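Local coordinates for putative metal resistance protein (Proteus mirabilis, PDB 6C29) that forms the N-terminal periplasmic, tandem immunoglobulin-fold part of ScsB, which primes the disulfide isomerase ScsC, probably by reducing its disulfides, at residues Asp29-Leu34 / Pro94-Ser99; Asp103-Val108 / Leu125-Asn130. All blocks are in the same frame, centred on the assembly; numbering follows the deposited sequence. Where two conformers were deposited one is given.

Contact 1: residues Asp29-Leu34 / Pro94-Ser99; sequences DVKILL and PIELKS
Ile95 O takes two hydrogen bonds: Ile32 N donates to it over 2.9 Å in a nearly straight line (171° at the hydrogen), and Tyr141 OH of helix 137-145 forms the other; Lys31 CA adds a weaker CA-H...O contact. In return Ile95 N reaches Ile32 O at 2.8 Å. Val30 and Leu97 repeat this reciprocal pairing, with Val30 N to Leu97 O also 2.8 Å. Hydrogen-bonded and non-hydrogen-bonded pairs thus alternate between antiparallel strand segments whose N-to-C directions make 155°. These are the inner strands of the four-stranded antiparallel sheet of the first immunoglobulin-fold domain, neighbours in space though about 60 residues apart in sequence. Val30, Ile32, Ile95 and Leu97 share its buried face. In Ile32, chi1 -62° sets CG1 beside the backbone N, and the extended second torsion carries CD1 obliquely across to Leu97 CD1, 3.7 Å away. On the other face Lys31 and Glu96 run alongside each other, CG to CG 4.2 Å, while their charged ends go elsewhere: Lys31 NZ to Glu138 in a salt bridge, Glu96 OE2, in one of two conformers, to His70 NE2 in a hydrogen bond. Asp29 OD1 rests 3.3 Å from Lys98 CG, whereas Asp29 OD2 and Lys98 NZ stay 5.3 Å apart.

Contact 2: residues Asp103-Val108 / Leu125-Asn130; sequences DNLNGV and LNLDLN
Backbone bonds pair Leu105 with Leu127 and Gly107 with Leu125, each through two reciprocal N-H...O bonds; Leu127 N to Leu105 O is 2.8 Å. Past the last bridge, Leu129 N still reaches Asp103 O at 2.7 Å, extending the ladder of this antiparallel beta hairpin, strands 104-114 and 118-128, to its open end. The Asn106-Asn126 side-chain bond lies on the face opposite Leu105 and Leu127. Asn106 ND2 donates to Asn126 OD1 over 2.9 Å (161° at the hydrogen); the acceptor lies close to the plane of the Asn106 amide, yet the two amide planes are turned 56° apart. At the open end, chi1 of Asp128 (-177°) sets the carboxylate beside its own carbonyl carbon, on the side leading to Asn130 N, which OD1 receives from above the carboxylate plane at 3.1 Å, an Asx turn. Here too Asn130 ND2 makes only a weak bond to Asp103 OD2. Water joins the polar row: one molecule donates to Asn126 OD1 at 2.8 Å and also to Gly107 O, while another links Asn106 ND2 with Asn104 OD1. Apolar packing occupies the buried face, where Leu105 CB meets Leu127 CB at 4.3 Å and Leu129 CD1 at 4.1 Å. With both Asn106 ND2 and Asn126 OD1 engaged by an amide and a water, this neutral link probably does not depend on ionisation, unlike the carboxylate bonds of Asp103 and Asp128.

In the fold
Contacts 1 and 2 belong to opposing sheets of one immunoglobulin-fold sandwich, their centres 11 Å apart. Both are partly buried, their apolar faces meeting in the sandwich core and polar faces outside: Leu105 CD2 lies 3.6 Å from Leu97 CD1 and 3.7 Å from Ile32 CD1, and Leu129 CD1 is 3.9 Å from Val30 CG2. Contact 1 joins inner strands distant in sequence, and its outer face is partly roofed by helix 137-145, where Lys31 pairs with Glu138. Contact 2 joins the arms of a hairpin at a sheet edge, farther from the chain's centre; its outer face carries asparagines bridged by water. Strands 90-97 and 104-114, consecutive, carry the chain from one sheet to the other.

Contact 1: residues Asp29-Leu34 / Pro94-Ser99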
ATOM      1  N   ASP A  29       7.558   1.120  22.221  1.00 37.70           N
ATOM      2  CA  ASP A  29       7.261   0.982  20.793  1.00 36.78           C
ATOM      3  C   ASP A  29       6.239  -0.131  20.573  1.00 30.42           C
ATOM      4  O   ASP A  29       6.370  -1.209  21.146  1.00 30.07           O
ATOM      5  CB  ASP A  29       8.519   0.670  19.989  1.00 42.39           C
ATOM      6  CG  ASP A  29       9.546   1.797  20.038  1.00 52.55           C
ATOM      7  OD1 ASP A  29       9.174   2.940  20.399  1.00 52.80           O
ATOM      8  OD2 ASP A  29      10.724   1.533  19.701  1.00 57.71           O
ATOM      9  N   VAL A  30       5.232   0.133  19.744  1.00 23.49           N
ATOM     10  CA  VAL A  30       4.173  -0.827  19.512  1.00 20.07           C
ATOM     11  C   VAL A  30       4.229  -1.331  18.069  1.00 17.50           C
ATOM     12  O   VAL A  30       4.348  -0.545  17.140  1.00 20.88           O
ATOM     13  CB  VAL A  30       2.767  -0.227  19.801  1.00 21.00           C
ATOM     14  CG1 VAL A  30       1.728  -1.281  19.736  1.00 22.79           C
ATOM     15  CG2 VAL A  30       2.743   0.426  21.178  1.00 22.92           C
ATOM     16  N   LYS A  31       4.144  -2.648  17.916  1.00 15.31           N
ATOM     17  CA  LYS A  31       3.955  -3.293  16.624  1.00 13.27           C
ATOM     18  C   LYS A  31       2.514  -3.779  16.583  1.00 12.88           C
ATOM     19  O   LYS A  31       2.033  -4.386  17.549  1.00 13.61           O
ATOM     20  CB  LYS A  31       4.925  -4.463  16.454  1.00 16.70           C
ATOM     21  CG  LYS A  31       6.357  -4.020  16.261  1.00 20.94           C
ATOM     22  CD  LYS A  31       7.355  -5.177  16.336  1.00 24.24           C
ATOM     23  CE  LYS A  31       7.156  -6.243  15.288  1.00 25.02           C
ATOM     24  NZ  LYS A  31       8.249  -7.237  15.444  1.00 26.32           N
ATOM     25  N   ILE A  32       1.839  -3.492  15.473  1.00 13.27           N
ATOM     26  CA  ILE A  32       0.443  -3.846  15.256  1.00 13.22           C
ATOM     27  C   ILE A  32       0.329  -4.581  13.924  1.00 13.53           C
ATOM     28  O   ILE A  32       0.924  -4.160  12.927  1.00 14.34           O
ATOM     29  CB  ILE A  32      -0.422  -2.589  15.243  1.00 14.81           C
ATOM     30  CG1 ILE A  32      -0.337  -1.895  16.601  1.00 17.97           C
ATOM     31  CG2 ILE A  32      -1.851  -2.903  14.922  1.00 18.42           C
ATOM     32  CD1 ILE A  32      -0.498  -0.441  16.475  1.00 27.46           C
ATOM     33  N   LEU A  33      -0.443  -5.657  13.896  1.00 12.80           N
ATOM     34  CA  LEU A  33      -0.813  -6.311  12.662  1.00 13.36           C
ATOM     35  C   LEU A  33      -2.275  -6.126  12.452  1.00 12.37           C
ATOM     36  O   LEU A  33      -3.069  -6.511  13.300  1.00 12.99           O
ATOM     37  CB  LEU A  33      -0.511  -7.809  12.684  1.00 15.17           C
ATOM     38  CG  LEU A  33       0.942  -8.187  12.487  1.00 18.13           C
ATOM     39  CD1 LEU A  33       1.132  -9.663  12.743  1.00 20.96           C
ATOM     40  CD2 LEU A  33       1.386  -7.854  11.054  1.00 15.45           C
ATOM     41  N   LEU A  34      -2.645  -5.550  11.331  1.00 10.96           N
ATOM     42  CA  LEU A  34      -4.035  -5.364  10.958  1.00 11.59           C
ATOM     43  C   LEU A  34      -4.376  -6.332   9.838  1.00 11.27           C
ATOM     44  O   LEU A  34      -3.926  -6.156   8.718  1.00 12.82           O
ATOM     45  CB  LEU A  34      -4.295  -3.939  10.513  1.00 12.28           C
ATOM     46  CG  LEU A  34      -5.690  -3.683  10.021  1.00 14.84           C
ATOM     47  CD1 LEU A  34      -6.686  -3.859  11.162  1.00 17.18           C
ATOM     48  CD2 LEU A  34      -5.776  -2.279   9.441  1.00 17.47           C
ATOM     49  N   PRO A  94       1.340  -4.512   8.426  1.00 10.14           N
ATOM     50  CA  PRO A  94       2.177  -4.241   9.595  1.00 10.77           C
ATOM     51  C   PRO A  94       2.300  -2.747   9.850  1.00 12.03           C
ATOM     52  O   PRO A  94       2.559  -1.994   8.905  1.00 13.75           O
ATOM     53  CB  PRO A  94       3.533  -4.843   9.219  1.00 10.77           C
ATOM     54  CG  PRO A  94       3.406  -5.321   7.781  1.00 12.30           C
ATOM     55  CD  PRO A  94       2.145  -4.762   7.228  1.00  9.90           C
ATOM     56  N   ILE A  95       2.110  -2.353  11.097  1.00 12.88           N
ATOM     57  CA  ILE A  95       2.117  -0.978  11.536  1.00 13.63           C
ATOM     58  C   ILE A  95       3.049  -0.876  12.743  1.00 14.60           C
ATOM     59  O   ILE A  95       3.165  -1.824  13.524  1.00 15.51           O
ATOM     60  CB  ILE A  95       0.704  -0.528  11.895  1.00 16.28           C
ATOM     61  CG1 ILE A  95      -0.200  -0.616  10.654  1.00 16.20           C
ATOM     62  CG2 ILE A  95       0.710   0.875  12.437  1.00 21.42           C
ATOM     63  CD1 ILE A  95      -1.655  -0.658  10.981  1.00 20.19           C
ATOM     64  N   GLU A  96       3.764   0.236  12.841  1.00 14.36           N
ATOM     65  CA  GLU A  96       4.619   0.491  13.993  0.64 16.38           C
ATOM     66  C   GLU A  96       4.307   1.875  14.533  1.00 17.28           C
ATOM     67  O   GLU A  96       4.130   2.812  13.764  1.00 18.19           O
ATOM     68  CB  GLU A  96       6.095   0.377  13.617  0.64 19.24           C
ATOM     69  CG  GLU A  96       6.531  -1.055  13.292  0.64 23.63           C
ATOM     70  CD  GLU A  96       7.991  -1.177  12.857  0.64 27.43           C
ATOM     71  OE1 GLU A  96       8.869  -1.306  13.741  0.64 27.81           O
ATOM     72  OE2 GLU A  96       8.268  -1.152  11.631  0.64 32.14           O
ATOM     73  N   LEU A  97       4.268   1.979  15.865  1.00 20.27           N
ATOM     74  CA  LEU A  97       3.990   3.224  16.581  1.00 22.00           C
ATOM     75  C   LEU A  97       5.060   3.410  17.647  1.00 20.71           C
ATOM     76  O   LEU A  97       5.549   2.435  18.209  1.00 22.65           O
ATOM     77  CB  LEU A  97       2.626   3.235  17.294  1.00 25.27           C
ATOM     78  CG  LEU A  97       1.349   2.934  16.543  1.00 28.95           C
ATOM     79  CD1 LEU A  97       0.214   2.997  17.528  1.00 34.73           C
ATOM     80  CD2 LEU A  97       1.115   3.919  15.422  1.00 31.86           C
ATOM     81  N   LYS A  98       5.460   4.658  17.852  1.00 27.05           N
ATOM     82  CA  LYS A  98       6.374   5.030  18.945  1.00 37.53           C
ATOM     83  C   LYS A  98       5.702   5.966  19.945  1.00 43.23           C
ATOM     84  O   LYS A  98       4.673   6.576  19.653  1.00 41.14           O
ATOM     85  CB  LYS A  98       7.659   5.645  18.398  1.00 45.43           C
ATOM     86  CG  LYS A  98       8.521   4.646  17.651  1.00 54.30           C
ATOM     87  CD  LYS A  98       9.797   5.288  17.182  1.00 61.33           C
ATOM     88  CE  LYS A  98      10.676   4.300  16.439  1.00 66.93           C
ATOM     89  NZ  LYS A  98      11.835   5.016  15.853  1.00 69.70           N
ATOM     90  N   SER A  99       6.240   5.986  21.158  1.00 52.12           N
ATOM     91  CA  SER A  99       5.778   6.891  22.207  1.00 54.41           C
ATOM     92  C   SER A  99       4.302   6.745  22.518  1.00 47.81           C
ATOM     93  O   SER A  99       3.566   7.740  22.603  1.00 51.51           O
ATOM     94  CB  SER A  99       6.050   8.341  21.791  1.00 57.54           C
ATOM     95  OG  SER A  99       7.395   8.513  21.395  1.00 58.73           O
TER

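Contact 2: residues Asp103-Val108 / Leu125-Asn130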
ATOM      1  N   ASP A 103      -1.227   2.067  28.303  1.00 25.80           N
ATOM      2  CA  ASP A 103      -1.228   0.613  28.208  1.00 27.58           C
ATOM      3  C   ASP A 103      -2.387   0.195  27.295  1.00 25.42           C
ATOM      4  O   ASP A 103      -2.561  -0.978  27.001  1.00 29.73           O
ATOM      5  CB  ASP A 103      -1.357  -0.033  29.592  1.00 34.53           C
ATOM      6  CG  ASP A 103      -0.140   0.244  30.490  1.00 41.23           C
ATOM      7  OD1 ASP A 103       0.994   0.297  29.967  1.00 43.41           O
ATOM      8  OD2 ASP A 103      -0.316   0.386  31.720  1.00 43.23           O
ATOM      9  N   ASN A 104      -3.195   1.168  26.894  1.00 20.71           N
ATOM     10  CA  ASN A 104      -4.303   0.935  25.996  1.00 21.80           C
ATOM     11  C   ASN A 104      -4.129   1.693  24.697  1.00 21.85           C
ATOM     12  O   ASN A 104      -3.647   2.833  24.664  1.00 23.52           O
ATOM     13  CB  ASN A 104      -5.597   1.344  26.686  1.00 26.06           C
ATOM     14  CG  ASN A 104      -5.861   0.517  27.922  1.00 34.77           C
ATOM     15  OD1 ASN A 104      -6.355  -0.605  27.839  1.00 39.88           O
ATOM     16  ND2 ASN A 104      -5.502   1.064  29.082  1.00 36.66           N
ATOM     17  N   LEU A 105      -4.519   1.047  23.619  1.00 19.95           N
ATOM     18  CA  LEU A 105      -4.471   1.666  22.326  1.00 22.49           C
ATOM     19  C   LEU A 105      -5.838   1.497  21.702  1.00 22.97           C
ATOM     20  O   LEU A 105      -6.334   0.384  21.555  1.00 27.17           O
ATOM     21  CB  LEU A 105      -3.351   1.047  21.500  1.00 26.67           C
ATOM     22  CG  LEU A 105      -3.005   1.715  20.181  1.00 30.93           C
ATOM     23  CD1 LEU A 105      -2.636   3.156  20.352  1.00 26.87           C
ATOM     24  CD2 LEU A 105      -1.859   0.948  19.584  1.00 36.47           C
ATOM     25  N   ASN A 106      -6.456   2.624  21.389  1.00 17.79           N
ATOM     26  CA  ASN A 106      -7.772   2.661  20.809  1.00 18.25           C
ATOM     27  C   ASN A 106      -7.696   3.420  19.535  1.00 19.65           C
ATOM     28  O   ASN A 106      -7.093   4.492  19.496  1.00 22.62           O
ATOM     29  CB  ASN A 106      -8.774   3.317  21.753  1.00 24.86           C
ATOM     30  CG  ASN A 106      -8.709   2.736  23.132  1.00 32.06           C
ATOM     31  OD1 ASN A 106      -8.050   3.274  24.027  1.00 33.29           O
ATOM     32  ND2 ASN A 106      -9.346   1.594  23.302  1.00 32.92           N
ATOM     33  N   GLY A 107      -8.268   2.861  18.486  1.00 19.18           N
ATOM     34  CA  GLY A 107      -8.276   3.556  17.212  1.00 18.45           C
ATOM     35  C   GLY A 107      -9.520   3.229  16.411  1.00 15.50           C
ATOM     36  O   GLY A 107     -10.275   2.320  16.730  1.00 17.88           O
ATOM     37  N   VAL A 108      -9.750   4.012  15.369  1.00 14.94           N
ATOM     38  CA  VAL A 108     -10.817   3.738  14.430  1.00 15.39           C
ATOM     39  C   VAL A 108     -10.209   3.553  13.051  1.00 13.01           C
ATOM     40  O   VAL A 108      -9.565   4.454  12.507  1.00 13.78           O
ATOM     41  CB  VAL A 108     -11.836   4.861  14.396  1.00 15.69           C
ATOM     42  CG1 VAL A 108     -12.872   4.586  13.312  1.00 17.03           C
ATOM     43  CG2 VAL A 108     -12.485   5.011  15.772  1.00 17.06           C
ATOM     44  N   LEU A 125     -10.953  -0.387  16.990  1.00 14.51           N
ATOM     45  CA  LEU A 125      -9.870  -1.275  17.410  1.00 14.90           C
ATOM     46  C   LEU A 125      -9.490  -0.912  18.840  1.00 15.64           C
ATOM     47  O   LEU A 125      -9.006   0.160  19.089  1.00 16.50           O
ATOM     48  CB  LEU A 125      -8.668  -1.123  16.468  1.00 14.43           C
ATOM     49  CG  LEU A 125      -8.998  -1.219  14.993  1.00 15.87           C
ATOM     50  CD1 LEU A 125      -7.706  -0.963  14.208  1.00 17.84           C
ATOM     51  CD2 LEU A 125      -9.618  -2.586  14.674  1.00 14.53           C
ATOM     52  N   ASN A 126      -9.709  -1.828  19.770  1.00 14.79           N
ATOM     53  CA  ASN A 126      -9.366  -1.626  21.159  1.00 17.01           C
ATOM     54  C   ASN A 126      -8.358  -2.686  21.575  1.00 18.33           C
ATOM     55  O   ASN A 126      -8.642  -3.881  21.546  1.00 21.38           O
ATOM     56  CB  ASN A 126     -10.651  -1.680  22.003  1.00 20.13           C
ATOM     57  CG  ASN A 126     -11.666  -0.634  21.556  1.00 28.08           C
ATOM     58  OD1 ASN A 126     -11.361   0.559  21.476  1.00 27.41           O
ATOM     59  ND2 ASN A 126     -12.873  -1.084  21.235  1.00 30.72           N
ATOM     60  N   LEU A 127      -7.164  -2.233  21.930  1.00 18.61           N
ATOM     61  CA  LEU A 127      -6.037  -3.124  22.261  1.00 18.86           C
ATOM     62  C   LEU A 127      -5.542  -2.867  23.678  1.00 20.62           C
ATOM     63  O   LEU A 127      -5.245  -1.731  24.047  1.00 19.54           O
ATOM     64  CB  LEU A 127      -4.887  -2.927  21.273  1.00 18.81           C
ATOM     65  CG  LEU A 127      -5.182  -3.281  19.809  1.00 22.16           C
ATOM     66  CD1 LEU A 127      -4.228  -2.561  18.873  1.00 23.94           C
ATOM     67  CD2 LEU A 127      -5.066  -4.767  19.656  1.00 25.80           C
ATOM     68  N   ASP A 128      -5.445  -3.942  24.468  1.00 21.64           N
ATOM     69  CA  ASP A 128      -4.909  -3.865  25.823  1.00 23.71           C
ATOM     70  C   ASP A 128      -3.462  -4.325  25.798  1.00 22.47           C
ATOM     71  O   ASP A 128      -3.183  -5.512  25.723  1.00 22.74           O
ATOM     72  CB  ASP A 128      -5.752  -4.709  26.781  1.00 31.18           C
ATOM     73  CG  ASP A 128      -5.284  -4.602  28.246  1.00 40.17           C
ATOM     74  OD1 ASP A 128      -4.235  -3.979  28.520  1.00 34.47           O
ATOM     75  OD2 ASP A 128      -5.979  -5.160  29.132  1.00 47.49           O
ATOM     76  N   LEU A 129      -2.540  -3.370  25.832  1.00 21.65           N
ATOM     77  CA  LEU A 129      -1.133  -3.679  25.640  1.00 20.74           C
ATOM     78  C   LEU A 129      -0.470  -4.259  26.897  1.00 22.45           C
ATOM     79  O   LEU A 129       0.706  -4.622  26.862  1.00 26.92           O
ATOM     80  CB  LEU A 129      -0.391  -2.426  25.182  1.00 21.21           C
ATOM     81  CG  LEU A 129      -0.902  -1.791  23.886  1.00 22.64           C
ATOM     82  CD1 LEU A 129      -0.163  -0.516  23.531  1.00 23.26           C
ATOM     83  CD2 LEU A 129      -0.768  -2.771  22.761  1.00 24.51           C
ATOM     84  N   ASN A 130      -1.237  -4.420  27.973  1.00 21.88           N
ATOM     85  CA  ASN A 130      -0.743  -5.115  29.158  1.00 26.66           C
ATOM     86  C   ASN A 130      -0.916  -6.616  29.036  1.00 28.28           C
ATOM     87  O   ASN A 130      -0.412  -7.371  29.867  1.00 31.94           O
ATOM     88  CB  ASN A 130      -1.473  -4.638  30.415  1.00 34.84           C
ATOM     89  CG  ASN A 130      -0.936  -3.331  30.948  1.00 46.52           C
ATOM     90  OD1 ASN A 130       0.241  -3.007  30.771  1.00 50.59           O
ATOM     91  ND2 ASN A 130      -1.800  -2.568  31.616  1.00 48.66           N
TER
HETATM   92  O   HOH W   1      -8.180  -0.894  25.114  1.00 40.51           O
HETATM   93  O   HOH W   2     -11.759   2.383  19.342  1.00 25.51           O